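Local coordinates for protein endoglucanase (PDB 1WC2) that hydrolyses internal beta-1,4-glucosidic linkages in cellulose and related beta-glucans, acting on soluble carboxymethylcellulose, and also shows expansin activity, at residues Q54-S59 against C69-K74; C65-G70 against G116-G121. All blocks are in the same frame, centred on the assembly; numbering follows the deposited sequence. Where two conformers were deposited one is given.

Contact 1 (Q54-S59 against C69-K74); sequences QMYFDS and CGQCIK
F57 and C69 bring the two backbones closest, CA to CA 6.8 Å, where the short helix 54-57 faces the loop that runs into strand 72-78. No backbone hydrogen bond joins the segments, so side chains carry the contact. The phenol end of Y56, with CG anti to the backbone N (chi1 -164°), extends to Q71 and gives its proton to the amide oxygen, OH to OE1 2.6 Å. The C=O...donor angle is 130° and the donor lies slightly off the carbonyl plane. Q71 OE1 also sits at the ring edge, 3.3 Å from Y56 CE2, and the two side chains cross at about a right angle. Beyond it, I73 CD1 adds apolar contact 4.4 Å from Y56 CE2; W152 and V154 of strand 148-155 line the same ring. At the other end, F57 CE1 meets C69 SG at 3.6 Å, an oblique sulfur-aromatic contact, 54° off the ring normal. That sulfur is fixed by its disulfide to C30. Together these contacts join the short helix to the start of strand 72-78 and the loop leading into it, in the double-psi beta-barrel of GH45 endoglucanases.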
loop_
_atom_site.group_PDB
_atom_site.type_symbol
_atom_site.label_atom_id
_atom_site.label_comp_id
_atom_site.label_asym_id
_atom_site.label_seq_id
_atom_site.Cartn_x
_atom_site.Cartn_y
_atom_site.Cartn_z
ATOM N N GLN A 54 7.579 -2.717 6.075
ATOM C CA GLN A 54 7.732 -2.689 7.534
ATOM C C GLN A 54 8.080 -1.328 8.126
ATOM O O GLN A 54 7.414 -0.880 9.061
ATOM C CB GLN A 54 8.788 -3.720 7.976
ATOM C CG GLN A 54 9.166 -3.633 9.483
ATOM C CD GLN A 54 8.045 -4.083 10.432
ATOM O OE1 GLN A 54 7.799 -5.289 10.571
ATOM N NE2 GLN A 54 7.379 -3.130 11.093
ATOM N N MET A 55 9.141 -0.691 7.657
ATOM C CA MET A 55 9.572 0.535 8.339
ATOM C C MET A 55 8.576 1.691 8.172
ATOM O O MET A 55 8.495 2.566 9.042
ATOM C CB MET A 55 10.961 0.961 7.864
ATOM C CG MET A 55 12.088 0.226 8.543
ATOM S SD MET A 55 12.197 0.679 10.287
ATOM C CE MET A 55 12.488 2.189 10.304
ATOM N N TYR A 56 7.794 1.686 7.090
ATOM C CA TYR A 56 6.684 2.633 6.967
ATOM C C TYR A 56 5.477 2.251 7.831
ATOM O O TYR A 56 4.855 3.111 8.476
ATOM C CB TYR A 56 6.246 2.847 5.498
ATOM C CG TYR A 56 5.381 4.097 5.398
ATOM C CD1 TYR A 56 5.968 5.364 5.369
ATOM C CD2 TYR A 56 3.984 4.037 5.436
ATOM C CE1 TYR A 56 5.208 6.523 5.364
ATOM C CE2 TYR A 56 3.207 5.206 5.423
ATOM C CZ TYR A 56 3.836 6.443 5.386
ATOM O OH TYR A 56 3.105 7.622 5.397
ATOM N N PHE A 57 5.146 0.969 7.875
ATOM C CA PHE A 57 4.094 0.487 8.769
ATOM C C PHE A 57 4.337 0.970 10.209
ATOM O O PHE A 57 3.431 1.487 10.887
ATOM C CB PHE A 57 4.035 -1.050 8.690
ATOM C CG PHE A 57 2.988 -1.681 9.585
ATOM C CD1 PHE A 57 1.667 -1.773 9.178
ATOM C CD2 PHE A 57 3.332 -2.163 10.838
ATOM C CE1 PHE A 57 0.711 -2.353 10.019
ATOM C CE2 PHE A 57 2.380 -2.741 11.672
ATOM C CZ PHE A 57 1.077 -2.833 11.271
ATOM N N ASP A 58 5.572 0.791 10.660
ATOM C CA ASP A 58 5.996 1.206 11.992
ATOM C C ASP A 58 7.525 1.256 12.066
ATOM O O ASP A 58 8.195 0.227 11.916
ATOM C CB ASP A 58 5.496 0.244 13.072
ATOM C CG ASP A 58 5.625 0.849 14.439
ATOM O OD1 ASP A 58 6.650 0.566 15.119
ATOM O OD2 ASP A 58 4.756 1.653 14.848
ATOM N N SER A 59 8.075 2.438 12.329
ATOM C CA SER A 59 9.527 2.626 12.343
ATOM C C SER A 59 10.196 1.927 13.529
ATOM O O SER A 59 11.402 1.663 13.484
ATOM C CB SER A 59 9.875 4.116 12.354
ATOM O OG SER A 59 9.513 4.684 13.582
ATOM N N CYS A 69 -1.061 2.414 10.572
ATOM C CA CYS A 69 -2.362 1.753 10.433
ATOM C C CYS A 69 -3.470 2.792 10.236
ATOM O O CYS A 69 -3.544 3.772 10.974
ATOM C CB CYS A 69 -2.692 0.929 11.681
ATOM S SG CYS A 69 -1.955 -0.724 11.728
ATOM N N GLY A 70 -4.340 2.546 9.266
ATOM C CA GLY A 70 -5.480 3.417 8.996
ATOM C C GLY A 70 -5.188 4.651 8.155
ATOM O O GLY A 70 -6.114 5.410 7.829
ATOM N N GLN A 71 -3.919 4.881 7.809
ATOM C CA GLN A 71 -3.555 6.049 7.017
ATOM C C GLN A 71 -3.883 5.766 5.556
ATOM O O GLN A 71 -3.668 4.652 5.066
ATOM C CB GLN A 71 -2.066 6.349 7.163
ATOM C CG GLN A 71 -1.663 7.662 6.540
ATOM C CD GLN A 71 -0.185 7.931 6.686
ATOM O OE1 GLN A 71 0.640 7.170 6.168
ATOM N NE2 GLN A 71 0.165 9.020 7.377
ATOM N N CYS A 72 -4.396 6.782 4.859
ATOM C CA CYS A 72 -4.665 6.674 3.428
ATOM C C CYS A 72 -3.558 7.320 2.597
ATOM O O CYS A 72 -3.085 8.431 2.904
ATOM C CB CYS A 72 -6.030 7.271 3.078
ATOM S SG CYS A 72 -7.406 6.231 3.648
ATOM N N ILE A 73 -3.165 6.595 1.555
ATOM C CA ILE A 73 -2.103 6.971 0.633
ATOM C C ILE A 73 -2.681 7.031 -0.781
ATOM O O ILE A 73 -3.190 6.036 -1.293
ATOM C CB ILE A 73 -0.951 5.928 0.645
ATOM C CG1 ILE A 73 -0.431 5.661 2.061
ATOM C CG2 ILE A 73 0.151 6.365 -0.339
ATOM C CD1 ILE A 73 0.217 6.815 2.690
ATOM N N LYS A 74 -2.596 8.205 -1.404
ATOM C CA LYS A 74 -2.999 8.398 -2.790
ATOM C C LYS A 74 -1.821 8.101 -3.707
ATOM O O LYS A 74 -0.754 8.720 -3.575
ATOM C CB LYS A 74 -3.502 9.826 -3.006
ATOM C CG LYS A 74 -4.003 10.089 -4.424
ATOM C CD LYS A 74 -4.573 11.495 -4.588
ATOM C CE LYS A 74 -5.051 11.772 -6.016
ATOM N NZ LYS A 74 -5.432 13.205 -6.175
#

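Contact 2 (C65-G70 against G116-G121); sequences CGQHCG and GSQYGG
Q118 brings its terminal amide up to both Q67 and H68, joining two irregular loops on the surface of the double-psi beta-barrel. The backbones stay well apart, 10.7 Å between the CA atoms of H68 and Q118, so the side chains span the interval. On the 65-70 side, a type I beta turn from G66 to C69, closed by the bond from C69 N to G66 O, presents Q67 and H68 next to each other. The closer-packed part centres on the Q118 amide. Its NE2 donates to Q67 OE1 at 3.0 Å with an N-H...acceptor angle of 149°, and it also bonds to M55 O. Q118 reaches the turn because CG is anti to the backbone N (chi1 -177°) and the chain beyond is extended. Its OE1 lies 3.4 Å from H68 CE1, at the edge of the imidazole, with ring and amide planes 44° apart. Q67 CB covers one face of that ring; H68 ND1 hydrogen-bonds to Y56 O and the imidazole stacks on the Y56 ring, which together restrain its rotation. With an alanine here in place of Q118, M55 O would probably lose this donor, Q67 OE1 would keep S59 N but lose this amide, and a gap is likely to open beside the H68 edge. The looser, solvent side takes in Q67 and Y119; Y119 adds little buried area, with OH 4.1 Å from H68 CE1. Its own backbone is tied within the loop instead: S117 OG donates to Y119 O at 2.7 Å, from above the carbonyl plane.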
loop_
_atom_site.group_PDB
_atom_site.type_symbol
_atom_site.label_atom_id
_atom_site.label_comp_id
_atom_site.label_asym_id
_atom_site.label_seq_id
_atom_site.Cartn_x
_atom_site.Cartn_y
_atom_site.Cartn_z
ATOM N N CYS A 65 -0.659 -2.919 15.192
ATOM C CA CYS A 65 -1.014 -1.531 15.518
ATOM C C CYS A 65 0.156 -0.574 15.280
ATOM O O CYS A 65 0.521 0.249 16.122
ATOM C CB CYS A 65 -1.567 -1.411 16.950
ATOM S SG CYS A 65 -3.053 -2.430 17.276
ATOM N N GLY A 66 0.717 -0.656 14.082
ATOM C CA GLY A 66 1.775 0.246 13.678
ATOM C C GLY A 66 1.312 1.691 13.565
ATOM O O GLY A 66 0.130 1.978 13.384
ATOM N N GLN A 67 2.285 2.593 13.622
ATOM C CA GLN A 67 2.087 4.042 13.441
ATOM C C GLN A 67 1.124 4.397 12.320
ATOM O O GLN A 67 0.293 5.304 12.468
ATOM C CB GLN A 67 3.426 4.730 13.108
ATOM C CG GLN A 67 4.444 4.795 14.241
ATOM C CD GLN A 67 5.809 5.262 13.768
ATOM O OE1 GLN A 67 6.312 4.816 12.726
ATOM N NE2 GLN A 67 6.408 6.180 14.519
ATOM N N HIS A 68 1.286 3.743 11.171
ATOM C CA HIS A 68 0.569 4.137 9.969
ATOM C C HIS A 68 -0.635 3.261 9.633
ATOM O O HIS A 68 -1.203 3.398 8.560
ATOM C CB HIS A 68 1.557 4.338 8.808
ATOM C CG HIS A 68 2.411 5.557 8.999
ATOM N ND1 HIS A 68 3.777 5.570 8.812
ATOM C CD2 HIS A 68 2.080 6.803 9.419
ATOM C CE1 HIS A 68 4.241 6.781 9.075
ATOM N NE2 HIS A 68 3.232 7.545 9.450
ATOM N N CYS A 69 -1.061 2.414 10.572
ATOM C CA CYS A 69 -2.362 1.753 10.433
ATOM C C CYS A 69 -3.470 2.792 10.236
ATOM O O CYS A 69 -3.544 3.772 10.974
ATOM C CB CYS A 69 -2.692 0.929 11.681
ATOM S SG CYS A 69 -1.955 -0.724 11.728
ATOM N N GLY A 70 -4.340 2.546 9.266
ATOM C CA GLY A 70 -5.480 3.417 8.996
ATOM C C GLY A 70 -5.188 4.651 8.155
ATOM O O GLY A 70 -6.114 5.410 7.829
ATOM N N GLY A 116 15.541 0.089 5.132
ATOM C CA GLY A 116 16.135 0.128 6.460
ATOM C C GLY A 116 15.620 1.205 7.398
ATOM O O GLY A 116 15.874 1.153 8.607
ATOM N N SER A 117 14.896 2.177 6.856
ATOM C CA SER A 117 14.382 3.319 7.614
ATOM C C SER A 117 13.015 3.711 7.057
ATOM O O SER A 117 12.646 3.305 5.948
ATOM C CB SER A 117 15.376 4.483 7.532
ATOM O OG SER A 117 15.654 4.803 6.179
ATOM N N GLN A 118 12.263 4.495 7.824
ATOM C CA GLN A 118 10.904 4.878 7.423
ATOM C C GLN A 118 10.899 5.748 6.177
ATOM O O GLN A 118 10.039 5.576 5.303
ATOM C CB GLN A 118 10.158 5.579 8.561
ATOM C CG GLN A 118 8.703 5.924 8.190
ATOM C CD GLN A 118 7.793 6.150 9.383
ATOM O OE1 GLN A 118 7.566 7.296 9.795
ATOM N NE2 GLN A 118 7.270 5.072 9.945
ATOM N N TYR A 119 11.859 6.672 6.109
ATOM C CA TYR A 119 12.100 7.506 4.929
ATOM C C TYR A 119 13.577 7.380 4.545
ATOM O O TYR A 119 14.417 7.061 5.365
ATOM C CB TYR A 119 11.742 8.994 5.190
ATOM C CG TYR A 119 10.333 9.208 5.698
ATOM C CD1 TYR A 119 10.068 9.282 7.053
ATOM C CD2 TYR A 119 9.256 9.303 4.824
ATOM C CE1 TYR A 119 8.776 9.445 7.538
ATOM C CE2 TYR A 119 7.958 9.466 5.297
ATOM C CZ TYR A 119 7.730 9.534 6.657
ATOM O OH TYR A 119 6.442 9.692 7.133
ATOM N N GLY A 120 13.892 7.661 3.284
ATOM C CA GLY A 120 15.264 7.776 2.825
ATOM C C GLY A 120 15.971 6.468 2.518
ATOM O O GLY A 120 17.104 6.495 2.046
ATOM N N GLY A 121 15.337 5.335 2.825
ATOM C CA GLY A 121 15.879 4.027 2.495
ATOM C C GLY A 121 15.461 3.538 1.122
ATOM O O GLY A 121 14.923 4.296 0.325
#

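How the contacts relate
From the N terminus, after strands 10-11, 14-22 and 49-53, the chain forms helix 54-57, then the loop holding 65-70, and runs through C69 and G70 into strand 72-78. Contact 1 closes this short excursion, with nine residues between its segments. Contact 2 begins within that span and ends at 116-121, closing a longer loop that includes strands 72-78 and 94-100; the two closures therefore overlap, sharing C69 and G70. Their centres are only 5 Å apart. A direct bond also joins them, D58 OD2 to Q67 N at 2.9 Å. The pair thus ties helix 54-57 to a barrel strand and to the loop preceding strand 129-134.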